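Local coordinates for HydG protein (Carboxydothermus hydrogenoformans, PDB 4RTB) that is a radical SAM enzyme that binds a [4Fe-4S] cluster and S-adenosylmethionine and acts in [FeFe]-hydrogenase maturation as a CO and cyanide synthase, at residues A[52-57]-A[81-86]; A[234-239]-A[273-278]; A[259-264]-A[307-312]; A[373-378]-A[427-432]. All blocks are in the same frame, centred on the assembly; numbering follows the deposited sequence.

Contact 1 of 4, residues A[52-57]-A[81-86]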
loop_
_atom_site.group_PDB
_atom_site.type_symbol
_atom_site.label_atom_id
_atom_site.label_comp_id
_atom_site.label_asym_id
_atom_site.label_seq_id
_atom_site.Cartn_x
_atom_site.Cartn_y
_atom_site.Cartn_z
ATOM N N GLN A 52 -28.276 5.189 -7.328
ATOM C CA GLN A 52 -28.802 6.482 -6.911
ATOM C C GLN A 52 -27.934 7.041 -5.788
ATOM O O GLN A 52 -27.546 8.212 -5.816
ATOM C CB GLN A 52 -30.262 6.364 -6.473
ATOM C CG GLN A 52 -31.196 5.904 -7.584
ATOM C CD GLN A 52 -32.644 5.843 -7.144
ATOM O OE1 GLN A 52 -33.139 6.746 -6.470
ATOM N NE2 GLN A 52 -33.332 4.770 -7.519
ATOM N N LYS A 53 -27.593 6.180 -4.832
ATOM C CA LYS A 53 -26.724 6.570 -3.727
ATOM C C LYS A 53 -25.380 7.084 -4.230
ATOM O O LYS A 53 -24.759 7.934 -3.592
ATOM C CB LYS A 53 -26.505 5.397 -2.768
ATOM C CG LYS A 53 -27.508 5.318 -1.630
ATOM C CD LYS A 53 -27.126 4.221 -0.651
ATOM C CE LYS A 53 -27.974 4.269 0.607
ATOM N NZ LYS A 53 -27.525 3.264 1.611
ATOM N N LEU A 54 -24.937 6.577 -5.376
ATOM C CA LEU A 54 -23.661 7.009 -5.932
ATOM C C LEU A 54 -23.811 8.338 -6.660
ATOM O O LEU A 54 -22.878 9.140 -6.699
ATOM C CB LEU A 54 -23.090 5.945 -6.869
ATOM C CG LEU A 54 -22.492 4.721 -6.175
ATOM C CD1 LEU A 54 -21.955 3.731 -7.193
ATOM C CD2 LEU A 54 -21.399 5.141 -5.202
ATOM N N GLN A 55 -24.991 8.574 -7.228
ATOM C CA GLN A 55 -25.243 9.820 -7.940
ATOM C C GLN A 55 -25.357 10.986 -6.970
ATOM O O GLN A 55 -24.773 12.050 -7.187
ATOM C CB GLN A 55 -26.513 9.712 -8.780
ATOM C CG GLN A 55 -26.402 8.747 -9.940
ATOM C CD GLN A 55 -27.709 8.598 -10.685
ATOM O OE1 GLN A 55 -28.765 8.999 -10.195
ATOM N NE2 GLN A 55 -27.648 8.022 -11.881
ATOM N N LYS A 56 -26.113 10.777 -5.898
ATOM C CA LYS A 56 -26.305 11.801 -4.881
ATOM C C LYS A 56 -25.025 12.027 -4.082
ATOM O O LYS A 56 -24.829 13.092 -3.498
ATOM C CB LYS A 56 -27.452 11.417 -3.944
ATOM N N GLY A 57 -24.155 11.021 -4.067
ATOM C CA GLY A 57 -22.912 11.099 -3.323
ATOM C C GLY A 57 -23.096 10.656 -1.885
ATOM O O GLY A 57 -22.302 11.002 -1.009
ATOM N N PHE A 81 -16.835 4.364 -10.825
ATOM C CA PHE A 81 -15.536 4.933 -11.165
ATOM C C PHE A 81 -15.575 6.452 -11.070
ATOM O O PHE A 81 -14.650 7.075 -10.545
ATOM C CB PHE A 81 -15.103 4.496 -12.567
ATOM C CG PHE A 81 -14.837 3.021 -12.688
ATOM C CD1 PHE A 81 -14.720 2.227 -11.556
ATOM C CD2 PHE A 81 -14.695 2.427 -13.931
ATOM C CE1 PHE A 81 -14.472 0.873 -11.661
ATOM C CE2 PHE A 81 -14.446 1.070 -14.043
ATOM C CZ PHE A 81 -14.335 0.293 -12.906
ATOM N N TRP A 82 -16.657 7.036 -11.577
ATOM C CA TRP A 82 -16.865 8.480 -11.514
ATOM C C TRP A 82 -16.749 8.996 -10.077
ATOM O O TRP A 82 -15.963 9.914 -9.788
ATOM C CB TRP A 82 -18.232 8.827 -12.106
ATOM C CG TRP A 82 -18.482 10.285 -12.293
ATOM C CD1 TRP A 82 -17.912 11.103 -13.224
ATOM C CD2 TRP A 82 -19.392 11.099 -11.548
ATOM N NE1 TRP A 82 -18.401 12.379 -13.096
ATOM C CE2 TRP A 82 -19.314 12.402 -12.073
ATOM C CE3 TRP A 82 -20.263 10.852 -10.481
ATOM C CZ2 TRP A 82 -20.072 13.458 -11.570
ATOM C CZ3 TRP A 82 -21.015 11.899 -9.982
ATOM C CH2 TRP A 82 -20.917 13.185 -10.527
ATOM N N GLN A 83 -17.518 8.385 -9.179
ATOM C CA GLN A 83 -17.467 8.743 -7.765
ATOM C C GLN A 83 -16.077 8.543 -7.166
ATOM O O GLN A 83 -15.609 9.374 -6.383
ATOM C CB GLN A 83 -18.490 7.934 -6.971
ATOM C CG GLN A 83 -19.733 8.719 -6.610
ATOM C CD GLN A 83 -19.422 9.941 -5.768
ATOM O OE1 GLN A 83 -18.548 9.906 -4.902
ATOM N NE2 GLN A 83 -20.134 11.034 -6.025
ATOM N N ALA A 84 -15.423 7.445 -7.535
ATOM C CA ALA A 84 -14.082 7.152 -7.038
ATOM C C ALA A 84 -13.100 8.268 -7.396
ATOM O O ALA A 84 -12.378 8.773 -6.526
ATOM C CB ALA A 84 -13.593 5.821 -7.584
ATOM N N ARG A 85 -13.084 8.653 -8.671
ATOM C CA ARG A 85 -12.208 9.726 -9.137
ATOM C C ARG A 85 -12.546 11.037 -8.439
ATOM O O ARG A 85 -11.650 11.820 -8.097
ATOM C CB ARG A 85 -12.310 9.901 -10.659
ATOM C CG ARG A 85 -11.985 8.649 -11.470
ATOM C CD ARG A 85 -11.883 8.938 -12.970
ATOM N NE ARG A 85 -11.481 7.745 -13.714
ATOM C CZ ARG A 85 -12.120 7.263 -14.776
ATOM N NH1 ARG A 85 -13.199 7.877 -15.244
ATOM N NH2 ARG A 85 -11.674 6.166 -15.375
ATOM N N LYS A 86 -13.838 11.275 -8.225
ATOM C CA LYS A 86 -14.256 12.515 -7.581
ATOM C C LYS A 86 -13.729 12.588 -6.151
ATOM O O LYS A 86 -13.209 13.619 -5.723
ATOM C CB LYS A 86 -15.779 12.656 -7.594
ATOM C CG LYS A 86 -16.249 14.085 -7.382
ATOM C CD LYS A 86 -17.248 14.501 -8.448
ATOM C CE LYS A 86 -18.654 14.079 -8.070
ATOM N NZ LYS A 86 -19.143 14.831 -6.882
#
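Gln83 of helix 74-91 reaches across to the end of helix 43-56, joining two helices of the N-terminal helical region, the second of which lies on helices 303-316 and 330-339 of the barrel. From CB, which points at the neighbouring helix, the chain rises to CG, which lies 3.2 Å from Leu54 O and 4.2 Å from Leu54 CD2. A bend at the second torsion (chi2 -60°) then places the amide by Leu54 O and Gly57. CD stays near the same carbonyl, 3.7 Å from Leu54 O, and NE2 goes on to Gly57, coming within 3.9 Å of its CA. Glutamine suits the place because its methylenes can lie against a leucine while its amide lies beside the carbonyl of Leu54 near the helix end. Gly57 has left the helix with positive phi (87°), and any CB there would press on the preceding carbonyl, so a residue without a side chain fits. An alanine in place of Gln83 lacks everything beyond CB and would probably open a gap between the two helices beside Leu54 O and Gly57. Leu54, buried, also packs on Ile79 and Leu60. At the tip of the glutamine, NE2 sits 3.4 Å from Leu54 O.

Contact 2 of 4, residues A[234-239]-A[273-278]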
loop_
_atom_site.group_PDB
_atom_site.type_symbol
_atom_site.label_atom_id
_atom_site.label_comp_id
_atom_site.label_asym_id
_atom_site.label_seq_id
_atom_site.Cartn_x
_atom_site.Cartn_y
_atom_site.Cartn_z
ATOM N N ALA A 234 -2.761 -8.650 15.226
ATOM C CA ALA A 234 -1.381 -8.192 15.343
ATOM C C ALA A 234 -1.327 -6.671 15.373
ATOM O O ALA A 234 -0.577 -6.074 16.154
ATOM C CB ALA A 234 -0.539 -8.728 14.195
ATOM N N VAL A 235 -2.127 -6.051 14.512
ATOM C CA VAL A 235 -2.199 -4.600 14.443
ATOM C C VAL A 235 -2.775 -4.021 15.730
ATOM O O VAL A 235 -2.405 -2.925 16.135
ATOM C CB VAL A 235 -3.040 -4.129 13.240
ATOM C CG1 VAL A 235 -2.138 -3.567 12.155
ATOM C CG2 VAL A 235 -3.882 -5.281 12.698
ATOM N N GLU A 236 -3.678 -4.760 16.372
ATOM C CA GLU A 236 -4.203 -4.357 17.673
ATOM C C GLU A 236 -3.078 -4.237 18.687
ATOM O O GLU A 236 -2.960 -3.233 19.392
ATOM C CB GLU A 236 -5.244 -5.356 18.169
ATOM C CG GLU A 236 -6.658 -4.826 18.163
ATOM C CD GLU A 236 -7.648 -5.866 17.697
ATOM O OE1 GLU A 236 -8.267 -6.530 18.555
ATOM O OE2 GLU A 236 -7.798 -6.021 16.467
ATOM N N ARG A 237 -2.252 -5.275 18.755
ATOM C CA ARG A 237 -1.100 -5.272 19.639
ATOM C C ARG A 237 -0.143 -4.144 19.277
ATOM O O ARG A 237 0.430 -3.505 20.160
ATOM C CB ARG A 237 -0.386 -6.622 19.590
ATOM C CG ARG A 237 -1.123 -7.712 20.347
ATOM C CD ARG A 237 -0.433 -9.054 20.224
ATOM N NE ARG A 237 -1.004 -9.870 19.159
ATOM C CZ ARG A 237 -0.345 -10.243 18.068
ATOM N NH1 ARG A 237 0.917 -9.877 17.897
ATOM N NH2 ARG A 237 -0.945 -10.989 17.152
ATOM N N ALA A 238 0.019 -3.891 17.982
ATOM C CA ALA A 238 0.894 -2.816 17.531
ATOM C C ALA A 238 0.387 -1.469 18.037
ATOM O O ALA A 238 1.166 -0.629 18.488
ATOM C CB ALA A 238 0.999 -2.813 16.017
ATOM N N ILE A 239 -0.928 -1.281 17.970
ATOM C CA ILE A 239 -1.567 -0.065 18.454
ATOM C C ILE A 239 -1.380 0.098 19.957
ATOM O O ILE A 239 -0.879 1.123 20.420
ATOM C CB ILE A 239 -3.075 -0.050 18.133
ATOM C CG1 ILE A 239 -3.306 0.067 16.627
ATOM C CG2 ILE A 239 -3.759 1.106 18.845
ATOM C CD1 ILE A 239 -2.937 1.416 16.059
ATOM N N LYS A 273 -13.693 2.013 15.203
ATOM C CA LYS A 273 -14.622 1.950 16.327
ATOM C C LYS A 273 -13.910 1.682 17.654
ATOM O O LYS A 273 -14.296 2.224 18.692
ATOM C CB LYS A 273 -15.682 0.874 16.080
ATOM N N LYS A 274 -12.870 0.856 17.616
ATOM C CA LYS A 274 -12.215 0.401 18.839
ATOM C C LYS A 274 -11.214 1.404 19.406
ATOM O O LYS A 274 -11.205 1.659 20.610
ATOM C CB LYS A 274 -11.513 -0.939 18.597
ATOM C CG LYS A 274 -10.911 -1.567 19.848
ATOM N N PHE A 275 -10.367 1.970 18.550
ATOM C CA PHE A 275 -9.294 2.834 19.038
ATOM C C PHE A 275 -9.488 4.307 18.691
ATOM O O PHE A 275 -8.715 5.158 19.137
ATOM C CB PHE A 275 -7.947 2.353 18.497
ATOM C CG PHE A 275 -7.595 0.957 18.914
ATOM C CD1 PHE A 275 -7.098 0.705 20.182
ATOM C CD2 PHE A 275 -7.763 -0.105 18.041
ATOM C CE1 PHE A 275 -6.775 -0.580 20.572
ATOM C CE2 PHE A 275 -7.442 -1.391 18.424
ATOM C CZ PHE A 275 -6.947 -1.629 19.692
ATOM N N GLY A 276 -10.512 4.607 17.899
ATOM C CA GLY A 276 -10.785 5.978 17.506
ATOM C C GLY A 276 -9.943 6.417 16.324
ATOM O O GLY A 276 -10.166 7.486 15.752
ATOM N N ILE A 277 -8.962 5.596 15.963
ATOM C CA ILE A 277 -8.154 5.862 14.785
ATOM C C ILE A 277 -8.191 4.662 13.843
ATOM O O ILE A 277 -8.062 3.508 14.265
ATOM C CB ILE A 277 -6.684 6.219 15.159
ATOM C CG1 ILE A 277 -5.962 6.836 13.956
ATOM C CG2 ILE A 277 -5.928 5.009 15.716
ATOM C CD1 ILE A 277 -6.596 8.124 13.458
ATOM N N GLY A 278 -8.409 4.943 12.564
ATOM C CA GLY A 278 -8.416 3.901 11.559
ATOM C C GLY A 278 -7.013 3.649 11.054
ATOM O O GLY A 278 -6.070 4.324 11.467
#
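The ring of Phe275 is approached in two different ways by residues one helical turn apart. Ile239 comes over one face: its CG2 methyl stands 3.8 Å from the ring centroid and 19° off the normal, a CH-pi contact in which the methyl leans toward CD1. With CG1 turned beside the backbone N (chi1 -68°), CG2 is the branch presented to the ring. Glu236 instead meets the edge, its CG lying in the ring plane 3.5 Å from Phe275 CE2, and the glutamate chain runs roughly perpendicular to the phenylalanine. The pairing belongs to the outer helical layer of a beta/alpha barrel: helix 234-240 leads into strand 246-249, helix 257-275 follows it, and Ile239 also packs on Ile246 of that strand. Phenylalanine suits this place, since a flat ring can take a methyl on its face and an aliphatic chain at its rim. A serine here would probably leave the Ile239 methyl without its aromatic surface and set the Glu236 chain looser. The carboxylate plane is tilted 54° from the ring, and OE1 is hydrogen-bonded to the hydroxyl of Tyr270. On the opposite face lies CG of Lys274, offset toward the rim.

Contact 3 of 4, residues A[259-264]-A[307-312]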
loop_
_atom_site.group_PDB
_atom_site.type_symbol
_atom_site.label_atom_id
_atom_site.label_comp_id
_atom_site.label_asym_id
_atom_site.label_seq_id
_atom_site.Cartn_x
_atom_site.Cartn_y
_atom_site.Cartn_z
ATOM N N PHE A 259 -15.033 -11.396 -0.789
ATOM C CA PHE A 259 -14.887 -11.657 0.633
ATOM C C PHE A 259 -13.730 -10.875 1.251
ATOM O O PHE A 259 -13.865 -10.327 2.343
ATOM C CB PHE A 259 -14.696 -13.152 0.881
ATOM C CG PHE A 259 -14.773 -13.535 2.327
ATOM C CD1 PHE A 259 -15.988 -13.858 2.904
ATOM C CD2 PHE A 259 -13.633 -13.563 3.111
ATOM C CE1 PHE A 259 -16.064 -14.207 4.238
ATOM C CE2 PHE A 259 -13.706 -13.907 4.445
ATOM C CZ PHE A 259 -14.921 -14.233 5.008
ATOM N N GLU A 260 -12.595 -10.833 0.559
ATOM C CA GLU A 260 -11.424 -10.116 1.058
ATOM C C GLU A 260 -11.667 -8.606 1.080
ATOM O O GLU A 260 -11.288 -7.920 2.035
ATOM C CB GLU A 260 -10.188 -10.448 0.215
ATOM C CG GLU A 260 -9.161 -11.339 0.913
ATOM C CD GLU A 260 -9.484 -12.822 0.815
ATOM O OE1 GLU A 260 -9.366 -13.388 -0.294
ATOM O OE2 GLU A 260 -9.849 -13.423 1.847
ATOM N N LEU A 261 -12.298 -8.098 0.022
ATOM C CA LEU A 261 -12.678 -6.690 -0.050
ATOM C C LEU A 261 -13.589 -6.305 1.109
ATOM O O LEU A 261 -13.381 -5.280 1.763
ATOM C CB LEU A 261 -13.375 -6.389 -1.379
ATOM C CG LEU A 261 -14.141 -5.064 -1.458
ATOM C CD1 LEU A 261 -13.199 -3.881 -1.293
ATOM C CD2 LEU A 261 -14.904 -4.970 -2.768
ATOM N N LEU A 262 -14.604 -7.132 1.341
ATOM C CA LEU A 262 -15.477 -6.987 2.500
ATOM C C LEU A 262 -14.677 -6.966 3.805
ATOM O O LEU A 262 -14.878 -6.102 4.667
ATOM C CB LEU A 262 -16.495 -8.129 2.530
ATOM C CG LEU A 262 -17.951 -7.884 2.133
ATOM C CD1 LEU A 262 -18.088 -6.661 1.247
ATOM C CD2 LEU A 262 -18.500 -9.116 1.434
ATOM N N GLY A 263 -13.761 -7.922 3.930
ATOM C CA GLY A 263 -12.969 -8.089 5.134
ATOM C C GLY A 263 -12.091 -6.902 5.474
ATOM O O GLY A 263 -11.969 -6.537 6.643
ATOM N N VAL A 264 -11.473 -6.302 4.461
ATOM C CA VAL A 264 -10.622 -5.138 4.685
ATOM C C VAL A 264 -11.422 -3.970 5.252
ATOM O O VAL A 264 -11.034 -3.361 6.253
ATOM C CB VAL A 264 -9.926 -4.692 3.392
ATOM C CG1 VAL A 264 -9.241 -3.352 3.593
ATOM C CG2 VAL A 264 -8.928 -5.740 2.946
ATOM N N LYS A 307 -9.845 -2.517 -10.668
ATOM C CA LYS A 307 -10.237 -1.112 -10.661
ATOM C C LYS A 307 -11.457 -0.922 -9.762
ATOM O O LYS A 307 -11.557 0.070 -9.033
ATOM C CB LYS A 307 -10.521 -0.627 -12.086
ATOM C CG LYS A 307 -9.282 -0.589 -12.980
ATOM C CD LYS A 307 -9.591 -0.961 -14.433
ATOM C CE LYS A 307 -10.320 0.145 -15.181
ATOM N NZ LYS A 307 -10.476 -0.188 -16.629
ATOM N N LYS A 308 -12.365 -1.893 -9.795
ATOM C CA LYS A 308 -13.514 -1.893 -8.896
ATOM C C LYS A 308 -13.115 -1.968 -7.421
ATOM O O LYS A 308 -13.739 -1.319 -6.578
ATOM C CB LYS A 308 -14.451 -3.053 -9.225
ATOM C CG LYS A 308 -15.636 -2.672 -10.079
ATOM C CD LYS A 308 -16.601 -3.832 -10.181
ATOM C CE LYS A 308 -17.928 -3.388 -10.745
ATOM N NZ LYS A 308 -18.863 -4.536 -10.857
ATOM N N ILE A 309 -12.089 -2.757 -7.104
ATOM C CA ILE A 309 -11.658 -2.870 -5.714
ATOM C C ILE A 309 -11.075 -1.549 -5.241
ATOM O O ILE A 309 -11.449 -1.060 -4.179
ATOM C CB ILE A 309 -10.598 -3.970 -5.470
ATOM C CG1 ILE A 309 -10.802 -5.172 -6.385
ATOM C CG2 ILE A 309 -10.646 -4.425 -4.020
ATOM C CD1 ILE A 309 -9.737 -6.236 -6.220
ATOM N N VAL A 310 -10.164 -0.967 -6.019
ATOM C CA VAL A 310 -9.537 0.281 -5.576
ATOM C C VAL A 310 -10.561 1.419 -5.539
ATOM O O VAL A 310 -10.445 2.346 -4.728
ATOM C CB VAL A 310 -8.330 0.687 -6.470
ATOM C CG1 VAL A 310 -7.647 -0.546 -7.037
ATOM C CG2 VAL A 310 -8.749 1.636 -7.587
ATOM N N ALA A 311 -11.577 1.329 -6.395
ATOM C CA ALA A 311 -12.628 2.337 -6.432
ATOM C C ALA A 311 -13.478 2.247 -5.178
ATOM O O ALA A 311 -13.669 3.239 -4.471
ATOM C CB ALA A 311 -13.489 2.170 -7.671
ATOM N N LEU A 312 -13.985 1.048 -4.910
ATOM C CA LEU A 312 -14.803 0.799 -3.731
ATOM C C LEU A 312 -14.055 1.110 -2.441
ATOM O O LEU A 312 -14.623 1.660 -1.508
ATOM C CB LEU A 312 -15.286 -0.647 -3.723
ATOM C CG LEU A 312 -16.513 -0.888 -4.597
ATOM C CD1 LEU A 312 -16.683 -2.363 -4.882
ATOM C CD2 LEU A 312 -17.748 -0.328 -3.910
#
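Helices 257-275 and 303-316 come nearest at Leu261 and Ile309, whose CA atoms are 6.9 Å apart, close enough for short branched side chains to bridge the gap. Leu261 points at the other helix and divides its two methyls between two partners. CD1 meets CG2 of Ile309 at 3.8 Å, while CD2 meets CD1 of Leu312, also at 3.8 Å. The first torsion (chi1 165°) swings CG away from the backbone N, and from there the two methyls fork toward Ile309 and Leu312. Leu261 and Ile309 run alongside one another but point opposite ways, while Leu312 lies roughly perpendicular to Leu261. Ile309 offers CG2, the branch close to its backbone, and Leu312 reaches with its tip; the two lie three residues apart, so both flank the incoming leucine. Apolar, branched residues suit this buried place, where the contact rests on methyl packing alone. Phe69 of helix 62-70 touches all three residues, and Ile309 further packs on Phe252. In the barrel, strand 281-283 follows the first helix and strand 321-324 the second, while Leu80 and Ala84 of helix 74-91 pack on Leu312 and Ala311.

Contact 4 of 4, residues A[373-378]-A[427-432]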
loop_
_atom_site.group_PDB
_atom_site.type_symbol
_atom_site.label_atom_id
_atom_site.label_comp_id
_atom_site.label_asym_id
_atom_site.label_seq_id
_atom_site.Cartn_x
_atom_site.Cartn_y
_atom_site.Cartn_z
ATOM N N ARG A 373 12.489 -0.672 -13.889
ATOM C CA ARG A 373 12.274 0.616 -14.545
ATOM C C ARG A 373 12.812 1.770 -13.699
ATOM O O ARG A 373 12.821 1.697 -12.471
ATOM C CB ARG A 373 10.789 0.829 -14.853
ATOM C CG ARG A 373 9.852 0.654 -13.668
ATOM C CD ARG A 373 8.475 1.229 -13.980
ATOM N NE ARG A 373 7.396 0.285 -13.701
ATOM C CZ ARG A 373 6.466 -0.067 -14.585
ATOM N NH1 ARG A 373 6.476 0.450 -15.807
ATOM N NH2 ARG A 373 5.521 -0.934 -14.245
ATOM N N SER A 374 13.259 2.833 -14.363
ATOM C CA SER A 374 13.929 3.941 -13.683
ATOM C C SER A 374 12.961 4.960 -13.098
ATOM O O SER A 374 11.936 5.266 -13.701
ATOM C CB SER A 374 14.885 4.651 -14.640
ATOM O OG SER A 374 15.399 5.831 -14.050
ATOM N N LEU A 375 13.312 5.498 -11.933
ATOM C CA LEU A 375 12.460 6.451 -11.223
ATOM C C LEU A 375 12.168 7.701 -12.051
ATOM O O LEU A 375 11.023 8.158 -12.110
ATOM C CB LEU A 375 13.103 6.847 -9.892
ATOM C CG LEU A 375 12.364 7.896 -9.056
ATOM C CD1 LEU A 375 10.992 7.392 -8.637
ATOM C CD2 LEU A 375 13.186 8.296 -7.838
ATOM N N ALA A 376 13.201 8.246 -12.689
ATOM C CA ALA A 376 13.054 9.445 -13.511
ATOM C C ALA A 376 12.031 9.243 -14.627
ATOM O O ALA A 376 11.233 10.136 -14.915
ATOM C CB ALA A 376 14.397 9.853 -14.095
ATOM N N GLU A 377 12.058 8.066 -15.246
ATOM C CA GLU A 377 11.109 7.730 -16.302
ATOM C C GLU A 377 9.667 7.790 -15.809
ATOM O O GLU A 377 8.830 8.474 -16.401
ATOM C CB GLU A 377 11.407 6.340 -16.869
ATOM C CG GLU A 377 12.341 6.351 -18.070
ATOM C CD GLU A 377 12.926 4.985 -18.377
ATOM O OE1 GLU A 377 12.192 3.977 -18.273
ATOM O OE2 GLU A 377 14.126 4.921 -18.717
ATOM N N ILE A 378 9.378 7.084 -14.721
ATOM C CA ILE A 378 8.012 7.019 -14.220
ATOM C C ILE A 378 7.576 8.367 -13.654
ATOM O O ILE A 378 6.383 8.660 -13.608
ATOM C CB ILE A 378 7.842 5.912 -13.147
ATOM C CG1 ILE A 378 7.873 6.490 -11.732
ATOM C CG2 ILE A 378 8.882 4.817 -13.325
ATOM C CD1 ILE A 378 6.544 6.408 -11.017
ATOM N N VAL A 427 9.799 19.621 -5.394
ATOM C CA VAL A 427 10.795 20.647 -5.681
ATOM C C VAL A 427 12.178 20.114 -5.329
ATOM O O VAL A 427 13.106 20.193 -6.134
ATOM C CB VAL A 427 10.528 21.959 -4.901
ATOM C CG1 VAL A 427 11.722 22.894 -5.002
ATOM C CG2 VAL A 427 9.276 22.652 -5.412
ATOM N N GLU A 428 12.299 19.551 -4.129
ATOM C CA GLU A 428 13.564 18.990 -3.665
ATOM C C GLU A 428 14.042 17.867 -4.573
ATOM O O GLU A 428 15.237 17.768 -4.875
ATOM C CB GLU A 428 13.439 18.478 -2.232
ATOM C CG GLU A 428 14.718 17.855 -1.703
ATOM C CD GLU A 428 14.799 17.894 -0.195
ATOM O OE1 GLU A 428 13.813 18.317 0.439
ATOM O OE2 GLU A 428 15.851 17.507 0.355
ATOM N N TYR A 429 13.109 17.024 -5.003
ATOM C CA TYR A 429 13.449 15.980 -5.961
ATOM C C TYR A 429 14.049 16.579 -7.227
ATOM O O TYR A 429 15.109 16.149 -7.682
ATOM C CB TYR A 429 12.227 15.140 -6.327
ATOM C CG TYR A 429 12.519 14.145 -7.428
ATOM C CD1 TYR A 429 12.187 14.421 -8.748
ATOM C CD2 TYR A 429 13.149 12.941 -7.150
ATOM C CE1 TYR A 429 12.464 13.519 -9.758
ATOM C CE2 TYR A 429 13.430 12.032 -8.152
ATOM C CZ TYR A 429 13.084 12.327 -9.454
ATOM O OH TYR A 429 13.360 11.424 -10.456
ATOM N N LEU A 430 13.360 17.568 -7.791
ATOM C CA LEU A 430 13.796 18.202 -9.032
ATOM C C LEU A 430 15.176 18.818 -8.890
ATOM O O LEU A 430 16.019 18.690 -9.779
ATOM C CB LEU A 430 12.797 19.270 -9.474
ATOM C CG LEU A 430 11.449 18.782 -10.001
ATOM C CD1 LEU A 430 10.575 19.973 -10.326
ATOM C CD2 LEU A 430 11.635 17.896 -11.222
ATOM N N TYR A 431 15.401 19.493 -7.769
ATOM C CA TYR A 431 16.698 20.085 -7.495
ATOM C C TYR A 431 17.771 19.002 -7.379
ATOM O O TYR A 431 18.914 19.210 -7.781
ATOM C CB TYR A 431 16.638 20.933 -6.225
ATOM C CG TYR A 431 17.992 21.285 -5.658
ATOM C CD1 TYR A 431 18.906 22.030 -6.393
ATOM C CD2 TYR A 431 18.354 20.879 -4.381
ATOM C CE1 TYR A 431 20.145 22.352 -5.876
ATOM C CE2 TYR A 431 19.589 21.196 -3.854
ATOM C CZ TYR A 431 20.481 21.932 -4.605
ATOM O OH TYR A 431 21.713 22.248 -4.081
ATOM N N GLU A 432 17.399 17.840 -6.851
ATOM C CA GLU A 432 18.357 16.747 -6.707
ATOM C C GLU A 432 18.739 16.114 -8.048
ATOM O O GLU A 432 19.810 15.521 -8.179
ATOM C CB GLU A 432 17.805 15.679 -5.758
ATOM C CG GLU A 432 18.023 16.006 -4.285
ATOM C CD GLU A 432 17.111 15.219 -3.361
ATOM O OE1 GLU A 432 16.383 14.330 -3.851
ATOM O OE2 GLU A 432 17.119 15.499 -2.143
#
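Tyr429 projects from helix 419-432 onto the first turn of helix 375-384, so that the all-helical C-terminal part of the chain is laid against a helix that precedes strand 388-390 of the curled parallel sheet. Its first torsion explains the reach: CG is trans to the backbone N (chi1 174°), which sends the phenol across to the other helix. Leu375 answers from the opposite direction. Its second torsion, 62°, brings CD2 to the tyrosine, 3.8 Å from CE2, by an oblique approach to the ring. Leu375 CG adds a contact with the end of the phenol, 3.9 Å from Tyr429 OH. Ala376 supplies a small surface: its CB, 4.1 Å from Tyr429 OH, is a single methyl that leaves the phenol end close to the backbone. Behind the tip, the Tyr429 ring meets that of Phe391, their planes about 20° apart. Tyrosine suits this buried site because its long, flat side chain spans the gap between helices whose nearest CA atoms in the two segments, those of Ala376 and Leu430, are 9.9 Å apart. Leucine suits the facing position, where a branched apolar end can lie against the ring. Ser374 holds the N-cap position of the receiving helix, and two residues on, Ala376 CA lies 3.7 Å from Tyr429 OH.

Overall arrangement
Contacts 1, 3 and 4 are buried, whereas contact 2 lies at the surface. Contacts 2 and 3 share helix 257-275, used near its end in one and near its beginning in the other, and their centres are 20 Å apart. Contacts 1 and 3 form a continuous layer: helix 74-91 turns Gln83 to one neighbour and lays Phe81 and Ala84 on helix 303-316, with Ala84 CB 3.7 Å from Ala311 CB. Contact 4 stands on the opposite side of the chain's centre from contacts 2 and 3. Chemistry follows place: purely aliphatic in contact 3, aromatic in contacts 2 and 4, and amide against helix end in the peripheral contact 1.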